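Local coordinates for protein putative immunoglobulin A1 protease (Bacteroides ovatus, PDB 3N6Z) that is of unproven function, possibly cleaving immunoglobulin A1, and is built around a long parallel beta-helix, at residues G124-D129 with G152-K157; A187-N192 with R226-G231; G196-I201 with G231-N236; G255-S260 with A291-Y296. All blocks are in the same frame, centred on the assembly; numbering follows the deposited sequence. Where two conformers were deposited one is given.

Contact 1. Residues G124-D129 with G152-K157; sequences GVLCGD and GYLGLK
The carbonyl oxygen of G124 draws in two successive amides across the contact: Y153 N donates to G124 O at 3.0 Å, and G152 N adds a weak, strongly bent bond. The T151 hydroxyl, bonded to Y153 O, makes only a weak second bond to G124 O. Here two successive coils of a parallel beta-helix lie one above the other, with V125 paired to Y153 and L126 to L154. The ladder continues with L126 N to Y153 O at 2.9 Å and L126 O to G155 N at 2.8 Å, so L126 spends both of its backbone polar atoms on the neighbouring coil.

On the face that carries L126 and L154, the two leucines repeat one conformation. Each has CG anti to its own backbone N (chi1 -179° in both), which lays the two isobutyl groups side by side, pointing the same way, with L126 CD2 3.7 Å from L154 CD1. I168 of the adjoining strand touches both leucines. On the other face, V125 CG2 rests beside Y153 CB at 4.0 Å, while the phenol ring leads off from the contact.

Beyond the strand, G155 has a positive phi, and the chain then swings L156 back across V125 at about a right angle. With an alanine in place of L156, a gap would probably open beside V125, and the sulfur of C127 would lose a methyl contact. The leucine fork divides its work: CD2 meets V125 CG1 at 3.6 Å, while CD1 lies 3.9 Å from C127 SG.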
loop_
_atom_site.group_PDB
_atom_site.type_symbol
_atom_site.label_atom_id
_atom_site.label_comp_id
_atom_site.label_asym_id
_atom_site.label_seq_id
_atom_site.Cartn_x
_atom_site.Cartn_y
_atom_site.Cartn_z
ATOM N N GLY A 124 4.172 9.339 2.755
ATOM C CA GLY A 124 5.411 9.178 3.518
ATOM C C GLY A 124 5.220 8.302 4.741
ATOM O O GLY A 124 5.627 7.123 4.739
ATOM N N VAL A 125 4.551 8.864 5.733
ATOM C CA VAL A 125 4.102 8.154 6.929
ATOM C C VAL A 125 2.639 8.551 7.131
ATOM O O VAL A 125 2.369 9.734 7.335
ATOM C CB VAL A 125 4.932 8.496 8.191
ATOM C CG1 VAL A 125 4.294 7.860 9.447
ATOM C CG2 VAL A 125 6.409 8.081 7.994
ATOM N N LEU A 126 1.729 7.576 7.043
ATOM C CA LEU A 126 0.301 7.845 7.191
ATOM C C LEU A 126 -0.164 7.519 8.618
ATOM O O LEU A 126 -0.177 6.339 9.012
ATOM C CB LEU A 126 -0.521 7.078 6.153
ATOM C CG LEU A 126 -2.041 7.333 6.248
ATOM C CD1 LEU A 126 -2.444 8.829 6.179
ATOM C CD2 LEU A 126 -2.779 6.532 5.171
ATOM N N CYS A 127 -0.530 8.576 9.339
ATOM C CA CYS A 127 -1.136 8.503 10.648
ATOM C C CYS A 127 -2.536 9.064 10.466
ATOM O O CYS A 127 -2.694 10.242 10.201
ATOM C CB CYS A 127 -0.350 9.279 11.687
ATOM S SG CYS A 127 1.333 8.731 11.925
ATOM N N GLY A 128 -3.527 8.182 10.523
ATOM C CA GLY A 128 -4.901 8.496 10.114
ATOM C C GLY A 128 -5.427 7.502 9.120
ATOM O O GLY A 128 -5.209 6.295 9.265
ATOM N N ASP A 129 -6.137 8.011 8.120
ATOM C CA ASP A 129 -6.897 7.164 7.206
ATOM C C ASP A 129 -6.750 7.650 5.766
ATOM O O ASP A 129 -6.796 8.869 5.505
ATOM C CB ASP A 129 -8.401 7.168 7.545
ATOM C CG ASP A 129 -8.728 6.435 8.826
ATOM O OD1 ASP A 129 -8.645 7.042 9.913
ATOM O OD2 ASP A 129 -8.994 5.224 8.714
ATOM N N GLY A 152 5.087 5.198 2.706
ATOM C CA GLY A 152 6.265 4.454 3.177
ATOM C C GLY A 152 5.878 3.623 4.375
ATOM O O GLY A 152 5.848 2.401 4.260
ATOM N N TYR A 153 5.550 4.269 5.490
ATOM C CA TYR A 153 4.958 3.623 6.659
ATOM C C TYR A 153 3.472 3.873 6.687
ATOM O O TYR A 153 3.015 5.009 6.495
ATOM C CB TYR A 153 5.558 4.159 7.971
ATOM C CG TYR A 153 6.765 3.422 8.425
ATOM C CD1 TYR A 153 7.968 3.531 7.762
ATOM C CD2 TYR A 153 6.665 2.542 9.496
ATOM C CE1 TYR A 153 9.089 2.785 8.194
ATOM C CE2 TYR A 153 7.736 1.823 9.934
ATOM C CZ TYR A 153 8.932 1.923 9.298
ATOM O OH TYR A 153 9.974 1.137 9.764
ATOM N N LEU A 154 2.722 2.808 6.991
ATOM C CA LEU A 154 1.315 2.898 7.341
ATOM C C LEU A 154 1.218 2.698 8.853
ATOM O O LEU A 154 1.369 1.590 9.365
ATOM C CB LEU A 154 0.472 1.873 6.614
ATOM C CG LEU A 154 -1.037 1.942 6.917
ATOM C CD1 LEU A 154 -1.580 3.344 6.671
ATOM C CD2 LEU A 154 -1.787 0.879 6.103
ATOM N N GLY A 155 0.968 3.797 9.547
ATOM C CA GLY A 155 1.084 3.848 10.982
ATOM C C GLY A 155 2.531 3.916 11.450
ATOM O O GLY A 155 3.464 3.659 10.694
ATOM N N LEU A 156 2.687 4.258 12.725
ATOM C CA LEU A 156 3.983 4.201 13.397
ATOM C C LEU A 156 3.937 3.116 14.455
ATOM O O LEU A 156 2.881 2.767 14.971
ATOM C CB LEU A 156 4.305 5.549 14.037
ATOM C CG LEU A 156 4.616 6.673 13.047
ATOM C CD1 LEU A 156 4.661 8.021 13.754
ATOM C CD2 LEU A 156 5.908 6.347 12.304
ATOM N N LYS A 157 5.094 2.557 14.765
ATOM C CA LYS A 157 5.159 1.377 15.641
ATOM C C LYS A 157 5.134 1.782 17.123
ATOM O O LYS A 157 5.932 2.630 17.554
ATOM C CB LYS A 157 6.439 0.607 15.377
ATOM C CG LYS A 157 6.509 -0.731 16.095
ATOM C CD LYS A 157 7.861 -1.396 15.885
ATOM C CE LYS A 157 8.928 -0.761 16.747
ATOM N NZ LYS A 157 10.269 -1.415 16.601
#

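Contact 2. Residues A187-N192 with R226-G231; sequences AGVLAN and RKVGVG. With SO4 (sulfate ion), chain C.
V189 pairs with R226 and L190 with K227 as parallel strands, held by R226 N to G188 O (3.0 Å), L190 N to R226 O and V228 N to L190 O, the last nearly straight at 170°. V189 and R226 run side by side. The arginine chain, extended from CG to NE, carries the guanidinium past the valine to a sulfate ion, probably from the crystallisation liquor: NH1 bonds SO4 O4 at 2.8 Å and NH2 bonds SO4 O3 at 3.0 Å. D258 forms a salt bridge with NH2, and V228 CG1 lies above one guanidinium face, toward its rim.

These are adjacent coils of a parallel beta-helix, and past the strands their turns remain in contact. N192 sends ND2 to V230 O at 2.9 Å, the acceptor lying close to the amide plane. K227 packs its CD against L190 CG (3.8 Å), then bends at chi2 and chi4 so that NZ reaches V228 O and G231 O, both at 2.8 Å and both from above the carbonyl plane; D262 O is a further acceptor. A methionine in place of K227 would probably leave these turn carbonyls without their shared donor. K227 CE lies 3.2 Å from A191 O.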
loop_
_atom_site.group_PDB
_atom_site.type_symbol
_atom_site.label_atom_id
_atom_site.label_comp_id
_atom_site.label_asym_id
_atom_site.label_seq_id
_atom_site.Cartn_x
_atom_site.Cartn_y
_atom_site.Cartn_z
ATOM N N ALA A 187 1.932 -0.130 0.538
ATOM C CA ALA A 187 2.755 0.482 1.589
ATOM C C ALA A 187 4.080 -0.238 1.703
ATOM O O ALA A 187 4.138 -1.468 1.572
ATOM C CB ALA A 187 2.016 0.396 2.957
ATOM N N GLY A 188 5.127 0.496 2.044
ATOM C CA GLY A 188 6.417 -0.149 2.316
ATOM C C GLY A 188 6.372 -1.003 3.578
ATOM O O GLY A 188 6.710 -2.206 3.562
ATOM N N VAL A 189 5.921 -0.380 4.671
ATOM C CA VAL A 189 5.900 -0.976 5.996
ATOM C C VAL A 189 4.536 -0.725 6.647
ATOM O O VAL A 189 4.098 0.419 6.721
ATOM C CB VAL A 189 7.036 -0.403 6.904
ATOM C CG1 VAL A 189 7.081 -1.193 8.226
ATOM C CG2 VAL A 189 8.396 -0.413 6.184
ATOM N N LEU A 190 3.894 -1.797 7.107
ATOM C CA LEU A 190 2.679 -1.730 7.903
ATOM C C LEU A 190 3.116 -1.827 9.368
ATOM O O LEU A 190 3.848 -2.761 9.748
ATOM C CB LEU A 190 1.748 -2.907 7.554
ATOM C CG LEU A 190 0.480 -3.107 8.378
ATOM C CD1 LEU A 190 -0.439 -1.848 8.349
ATOM C CD2 LEU A 190 -0.290 -4.359 7.867
ATOM N N ALA A 191 2.664 -0.880 10.175
ATOM C CA ALA A 191 2.902 -0.879 11.612
ATOM C C ALA A 191 1.763 -1.595 12.345
ATOM O O ALA A 191 1.189 -2.562 11.809
ATOM C CB ALA A 191 3.177 0.560 12.126
ATOM N N ASN A 192 1.461 -1.205 13.587
ATOM C CA ASN A 192 0.698 -2.060 14.482
ATOM C C ASN A 192 -0.470 -1.359 15.152
ATOM O O ASN A 192 -0.929 -0.281 14.700
ATOM C CB ASN A 192 1.646 -2.813 15.435
ATOM C CG ASN A 192 2.250 -1.932 16.518
ATOM O OD1 ASN A 192 2.664 -0.777 16.246
ATOM N ND2 ASN A 192 2.310 -2.460 17.737
ATOM N N ARG A 226 6.850 -5.027 4.472
ATOM C CA ARG A 226 7.299 -5.399 5.794
ATOM C C ARG A 226 6.196 -5.102 6.809
ATOM O O ARG A 226 5.469 -4.127 6.662
ATOM C CB ARG A 226 8.577 -4.595 6.093
ATOM C CG ARG A 226 9.213 -4.796 7.453
ATOM C CD ARG A 226 10.340 -3.788 7.615
ATOM N NE ARG A 226 10.986 -3.948 8.917
ATOM C CZ ARG A 226 11.739 -3.018 9.493
ATOM N NH1 ARG A 226 12.032 -1.890 8.850
ATOM N NH2 ARG A 226 12.223 -3.240 10.720
ATOM N N LYS A 227 6.130 -5.912 7.851
ATOM C CA LYS A 227 5.249 -5.721 9.001
ATOM C C LYS A 227 6.070 -5.590 10.276
ATOM O O LYS A 227 6.886 -6.477 10.582
ATOM C CB LYS A 227 4.310 -6.926 9.121
ATOM C CG LYS A 227 3.408 -6.893 10.342
ATOM C CD LYS A 227 2.390 -5.749 10.326
ATOM C CE LYS A 227 1.424 -5.773 11.512
ATOM N NZ LYS A 227 2.087 -5.726 12.844
ATOM N N VAL A 228 5.801 -4.524 11.023
ATOM C CA VAL A 228 6.424 -4.265 12.310
ATOM C C VAL A 228 5.393 -4.197 13.427
ATOM O O VAL A 228 4.210 -3.909 13.179
ATOM C CB VAL A 228 7.309 -2.994 12.294
ATOM C CG1 VAL A 228 8.399 -3.138 11.198
ATOM C CG2 VAL A 228 6.500 -1.719 12.134
ATOM N N GLY A 229 5.853 -4.456 14.648
ATOM C CA GLY A 229 5.006 -4.471 15.818
ATOM C C GLY A 229 4.039 -5.652 15.925
ATOM O O GLY A 229 3.837 -6.437 14.985
ATOM N N VAL A 230 3.419 -5.756 17.104
ATOM C CA VAL A 230 2.396 -6.733 17.399
ATOM C C VAL A 230 1.028 -6.082 17.207
ATOM O O VAL A 230 0.782 -4.981 17.723
ATOM C CB VAL A 230 2.569 -7.321 18.847
ATOM C CG1 VAL A 230 1.390 -8.172 19.247
ATOM C CG2 VAL A 230 3.849 -8.155 18.916
ATOM N N GLY A 231 0.153 -6.800 16.505
ATOM C CA GLY A 231 -1.180 -6.318 16.154
ATOM C C GLY A 231 -1.165 -5.707 14.752
ATOM O O GLY A 231 -0.162 -5.146 14.317
HETATM S S SO4 C . 14.070 -0.256 11.732
HETATM O O1 SO4 C . 14.060 1.147 12.144
HETATM O O2 SO4 C . 15.364 -0.874 12.001
HETATM O O3 SO4 C . 13.043 -0.975 12.477
HETATM O O4 SO4 C . 13.822 -0.290 10.301
#

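Contact 3. Residues G196-I201 with G231-N236; sequences GQESYI and GGFIEN
Y200 and F233 share a first torsion, chi1 58° and 65°, that sets each CG between the backbone N and the carbonyl carbon of its own residue. The two side chains therefore leave the strands in the same direction, and their rings come to lie nearly parallel, with planes 14° apart. The rings are slid so far apart that they barely overlap, their centroids 4.5 Å apart. Y200 CB, rather than the phenol ring, occupies the centre of the phenylalanine face, a CH-pi contact of 3.5 Å to the F233 centroid. F233 CZ in turn sits over the rim of the tyrosine ring, 3.3 Å from Y200 CG. E198 reaches F233 at its edge, with OE2 in the ring plane and 3.5 Å from CE2.

Beneath the rings the strands pair in parallel, Y200 with F233 and I201 with I234. I201 N bonds F233 O at 3.1 Å, and E235 N bonds I201 O at 3.0 Å; the bond of F233 N to S199 O is long and weak. G232 adopts backbone angles that call for glycine. I201 and I234 point to the buried side, where I234 also meets I263 and L190. Like residues thus line up in register, aromatic on aromatic outside and isoleucine over isoleucine inside, as in the side-chain ladders of parallel beta-helices.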
loop_
_atom_site.group_PDB
_atom_site.type_symbol
_atom_site.label_atom_id
_atom_site.label_comp_id
_atom_site.label_asym_id
_atom_site.label_seq_id
_atom_site.Cartn_x
_atom_site.Cartn_y
_atom_site.Cartn_z
ATOM N N GLY A 196 -6.407 1.512 21.504
ATOM C CA GLY A 196 -7.759 1.480 20.984
ATOM C C GLY A 196 -7.936 1.638 19.484
ATOM O O GLY A 196 -9.078 1.704 19.010
ATOM N N GLN A 197 -6.828 1.718 18.747
ATOM C CA GLN A 197 -6.867 1.855 17.289
ATOM C C GLN A 197 -5.981 0.810 16.642
ATOM O O GLN A 197 -5.114 0.194 17.289
ATOM C CB GLN A 197 -6.452 3.272 16.887
ATOM C CG GLN A 197 -7.421 4.346 17.391
ATOM C CD GLN A 197 -7.156 5.702 16.788
ATOM O OE1 GLN A 197 -7.139 5.833 15.563
ATOM N NE2 GLN A 197 -6.969 6.725 17.636
ATOM N N GLU A 198 -6.215 0.582 15.348
ATOM C CA GLU A 198 -5.523 -0.478 14.638
ATOM C C GLU A 198 -4.940 0.023 13.340
ATOM O O GLU A 198 -5.514 0.919 12.717
ATOM C CB GLU A 198 -6.514 -1.553 14.279
ATOM C CG GLU A 198 -7.253 -2.171 15.453
ATOM C CD GLU A 198 -8.232 -3.238 14.985
ATOM O OE1 GLU A 198 -9.394 -2.887 14.684
ATOM O OE2 GLU A 198 -7.825 -4.395 14.838
ATOM N N SER A 199 -3.795 -0.527 12.946
ATOM C CA SER A 199 -3.254 -0.312 11.603
ATOM C C SER A 199 -3.607 -1.497 10.715
ATOM O O SER A 199 -3.397 -2.664 11.105
ATOM C CB SER A 199 -1.749 -0.086 11.601
ATOM O OG SER A 199 -1.374 1.083 12.321
ATOM N N TYR A 200 -4.135 -1.213 9.523
ATOM C CA TYR A 200 -4.539 -2.258 8.612
ATOM C C TYR A 200 -4.715 -1.759 7.192
ATOM O O TYR A 200 -4.858 -0.545 6.939
ATOM C CB TYR A 200 -5.811 -2.969 9.094
ATOM C CG TYR A 200 -7.038 -2.127 9.309
ATOM C CD1 TYR A 200 -7.874 -1.795 8.249
ATOM C CD2 TYR A 200 -7.436 -1.761 10.602
ATOM C CE1 TYR A 200 -9.045 -1.102 8.459
ATOM C CE2 TYR A 200 -8.623 -1.072 10.833
ATOM C CZ TYR A 200 -9.421 -0.745 9.755
ATOM O OH TYR A 200 -10.600 -0.055 9.959
ATOM N N ILE A 201 -4.683 -2.720 6.284
ATOM C CA ILE A 201 -5.000 -2.527 4.870
ATOM C C ILE A 201 -6.163 -3.450 4.554
ATOM O O ILE A 201 -6.078 -4.653 4.785
ATOM C CB ILE A 201 -3.799 -2.809 3.943
ATOM C CG1 ILE A 201 -2.568 -2.020 4.403
ATOM C CG2 ILE A 201 -4.135 -2.509 2.475
ATOM C CD1 ILE A 201 -1.238 -2.375 3.717
ATOM N N GLY A 231 0.153 -6.800 16.505
ATOM C CA GLY A 231 -1.180 -6.318 16.154
ATOM C C GLY A 231 -1.165 -5.707 14.752
ATOM O O GLY A 231 -0.162 -5.146 14.317
ATOM N N GLY A 232 -2.297 -5.787 14.052
ATOM C CA GLY A 232 -2.474 -5.251 12.699
ATOM C C GLY A 232 -2.714 -6.337 11.709
ATOM O O GLY A 232 -2.367 -7.510 11.933
ATOM N N PHE A 233 -3.305 -5.966 10.589
ATOM C CA PHE A 233 -3.773 -6.982 9.639
ATOM C C PHE A 233 -3.900 -6.474 8.219
ATOM O O PHE A 233 -3.956 -5.262 7.984
ATOM C CB PHE A 233 -5.103 -7.633 10.130
ATOM C CG PHE A 233 -6.275 -6.691 10.184
ATOM C CD1 PHE A 233 -7.092 -6.510 9.068
ATOM C CD2 PHE A 233 -6.595 -5.991 11.349
ATOM C CE1 PHE A 233 -8.201 -5.644 9.120
ATOM C CE2 PHE A 233 -7.681 -5.105 11.380
ATOM C CZ PHE A 233 -8.490 -4.969 10.304
ATOM N N ILE A 234 -4.010 -7.438 7.320
ATOM C CA ILE A 234 -4.359 -7.227 5.924
ATOM C C ILE A 234 -5.576 -8.126 5.663
ATOM O O ILE A 234 -5.526 -9.336 5.946
ATOM C CB ILE A 234 -3.204 -7.567 4.963
ATOM C CG1 ILE A 234 -2.027 -6.596 5.202
ATOM C CG2 ILE A 234 -3.673 -7.567 3.491
ATOM C CD1 ILE A 234 -0.706 -6.985 4.502
ATOM N N GLU A 235 -6.639 -7.560 5.089
ATOM C CA GLU A 235 -7.905 -8.260 4.865
ATOM C C GLU A 235 -8.482 -7.873 3.502
ATOM O O GLU A 235 -8.472 -6.705 3.168
ATOM C CB GLU A 235 -8.838 -7.831 6.015
ATOM C CG GLU A 235 -10.187 -8.348 6.068
ATOM C CD GLU A 235 -10.703 -8.179 7.496
ATOM O OE1 GLU A 235 -11.122 -7.073 7.842
ATOM O OE2 GLU A 235 -10.586 -9.138 8.286
ATOM N N ASN A 236 -9.036 -8.827 2.771
ATOM C CA ASN A 236 -9.719 -8.553 1.520
ATOM C C ASN A 236 -8.829 -7.796 0.542
ATOM O O ASN A 236 -9.220 -6.806 -0.064
ATOM C CB ASN A 236 -11.053 -7.850 1.749
ATOM C CG ASN A 236 -11.930 -8.520 2.834
ATOM O OD1 ASN A 236 -12.568 -7.835 3.599
ATOM N ND2 ASN A 236 -11.956 -9.825 2.883
#

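Contact 4. Residues G255-S260 with A291-Y296; sequences GQIDKS and ASLGSY
Apolar contact joins the two segments, and I257 and L293 carry most of it. The ethyl arm of I257 is extended (chi2 171°), with CG1 anti to the carbonyl carbon, so CD1 rests against the backbone just after the 291-293 turn, 3.4 Å from G294 N and 3.6 Å from Y296 OH. Its other branch, CG2, lies 4.0 Å from L293 CB. L293 crosses I257 at a slant and lays CD1 along the chain beyond the strand, 3.4 Å from D258 O.

The hydrogen bonds stay within each segment. A291 O accepts twice, from G294 N at 2.9 Å and from Y296 OH at 2.7 Å. The phenol reaches this oxygen in the carbonyl plane, on a lone pair, and so ties the start of the 3-10 turn to the following strand. G294 is well suited to this bend, since a CB there would run into Y296 OH. In the other segment, Q256 NE2 bonds D258 OD1 at 2.9 Å, meeting it from above the carboxylate plane, while D258 OD2 forms a salt bridge with R226.

The end of strand 254-257 thus meets the turn that follows strand 287-289 on the next coil of the beta-helix, beyond the backbone hydrogen bonding of I257 with V289. The polar bonds hold each segment to itself, and fit between the two rests on dispersion forces around I257 CD1 and L293 CD1.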
loop_
_atom_site.group_PDB
_atom_site.type_symbol
_atom_site.label_atom_id
_atom_site.label_comp_id
_atom_site.label_asym_id
_atom_site.label_seq_id
_atom_site.Cartn_x
_atom_site.Cartn_y
_atom_site.Cartn_z
ATOM N N GLY A 255 6.051 -9.169 2.164
ATOM C CA GLY A 255 7.434 -9.663 2.136
ATOM C C GLY A 255 7.882 -10.331 3.429
ATOM O O GLY A 255 8.228 -11.519 3.427
ATOM N N GLN A 256 7.849 -9.581 4.521
ATOM C CA GLN A 256 8.426 -9.994 5.790
ATOM C C GLN A 256 7.612 -9.590 6.994
ATOM O O GLN A 256 7.165 -8.448 7.088
ATOM C CB GLN A 256 9.834 -9.400 5.957
ATOM C CG GLN A 256 10.421 -9.512 7.365
ATOM C CD GLN A 256 11.889 -9.178 7.450
ATOM O OE1 GLN A 256 12.693 -9.635 6.629
ATOM N NE2 GLN A 256 12.246 -8.362 8.455
ATOM N N ILE A 257 7.499 -10.492 7.952
ATOM C CA ILE A 257 7.104 -10.163 9.329
ATOM C C ILE A 257 8.398 -10.058 10.136
ATOM O O ILE A 257 9.230 -10.981 10.135
ATOM C CB ILE A 257 6.195 -11.250 9.979
ATOM C CG1 ILE A 257 4.977 -11.565 9.102
ATOM C CG2 ILE A 257 5.750 -10.790 11.375
ATOM C CD1 ILE A 257 4.168 -12.803 9.593
ATOM N N ASP A 258 8.604 -8.927 10.815
ATOM C CA ASP A 258 9.790 -8.814 11.683
ATOM C C ASP A 258 9.747 -9.847 12.818
ATOM O O ASP A 258 8.687 -10.219 13.308
ATOM C CB ASP A 258 9.861 -7.423 12.306
ATOM C CG ASP A 258 10.557 -6.411 11.436
ATOM O OD1 ASP A 258 10.683 -6.635 10.206
ATOM O OD2 ASP A 258 11.006 -5.360 12.002
ATOM N N LYS A 259 10.938 -10.238 13.277
ATOM C CA LYS A 259 11.037 -11.061 14.475
ATOM C C LYS A 259 10.328 -10.399 15.643
ATOM O O LYS A 259 10.329 -9.167 15.775
ATOM C CB LYS A 259 12.495 -11.323 14.867
ATOM C CG LYS A 259 13.305 -12.086 13.816
ATOM C CD LYS A 259 12.797 -13.505 13.600
ATOM C CE LYS A 259 13.698 -14.273 12.641
ATOM N NZ LYS A 259 15.001 -14.648 13.240
ATOM N N SER A 260 9.667 -11.221 16.443
ATOM C CA SER A 260 8.922 -10.787 17.635
ATOM C C SER A 260 7.687 -9.957 17.322
ATOM O O SER A 260 7.083 -9.373 18.240
ATOM C CB SER A 260 9.820 -10.040 18.627
ATOM O OG SER A 260 10.883 -10.877 19.008
ATOM N N ALA A 291 7.026 -16.235 8.153
ATOM C CA ALA A 291 5.588 -16.398 7.970
ATOM C C ALA A 291 4.912 -17.085 9.148
ATOM O O ALA A 291 3.728 -16.851 9.406
ATOM C CB ALA A 291 5.294 -17.146 6.697
ATOM N N SER A 292 5.648 -17.942 9.880
ATOM C CA SER A 292 5.076 -18.651 11.040
ATOM C C SER A 292 4.634 -17.736 12.172
ATOM O O SER A 292 3.886 -18.155 13.062
ATOM C CB SER A 292 6.075 -19.691 11.534
ATOM O OG SER A 292 7.175 -19.053 12.153
ATOM N N LEU A 293 5.041 -16.466 12.096
ATOM C CA LEU A 293 4.633 -15.463 13.092
ATOM C C LEU A 293 3.240 -14.899 12.791
ATOM O O LEU A 293 2.643 -14.207 13.629
ATOM C CB LEU A 293 5.643 -14.324 13.172
ATOM C CG LEU A 293 7.056 -14.741 13.599
ATOM C CD1 LEU A 293 7.929 -13.515 13.663
ATOM C CD2 LEU A 293 7.061 -15.511 14.960
ATOM N N GLY A 294 2.716 -15.197 11.604
ATOM C CA GLY A 294 1.397 -14.749 11.211
ATOM C C GLY A 294 0.279 -15.751 11.447
ATOM O O GLY A 294 0.515 -16.955 11.603
ATOM N N SER A 295 -0.937 -15.210 11.440
ATOM C CA SER A 295 -2.171 -15.961 11.568
ATOM C C SER A 295 -2.990 -15.755 10.289
ATOM O O SER A 295 -3.233 -14.618 9.876
ATOM C CB SER A 295 -2.975 -15.511 12.780
ATOM O OG SER A 295 -2.258 -15.704 13.973
ATOM N N TYR A 296 -3.417 -16.845 9.685
ATOM C CA TYR A 296 -3.984 -16.783 8.351
ATOM C C TYR A 296 -5.328 -17.452 8.264
ATOM O O TYR A 296 -5.573 -18.492 8.911
ATOM C CB TYR A 296 -3.029 -17.456 7.358
ATOM C CG TYR A 296 -1.614 -16.890 7.441
ATOM C CD1 TYR A 296 -1.347 -15.581 7.088
ATOM C CD2 TYR A 296 -0.578 -17.621 7.978
ATOM C CE1 TYR A 296 -0.080 -15.044 7.200
ATOM C CE2 TYR A 296 0.703 -17.094 8.089
ATOM C CZ TYR A 296 0.950 -15.795 7.705
ATOM O OH TYR A 296 2.194 -15.240 7.832
#

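How the contacts relate
All four contacts join neighbouring coils of one parallel beta-helix. Contacts 1 and 2 are the buried pair and follow each other in the same run of strands: L154 N probably bonds V189 O, extending the ladder from coil to coil. Contact 3 crosses contact 2 along the chain, shares G231 with it and joins the strands that follow around the same two coils; N192 O and S199 OG link the two at 2.8 Å. Contacts 3 and 4 are only partly buried. Backbone ladders dominate contacts 1 to 3, with an aromatic pair added in 3, whereas contact 4 relies on apolar packing and connects to contact 2 through the R226-D258 salt bridge.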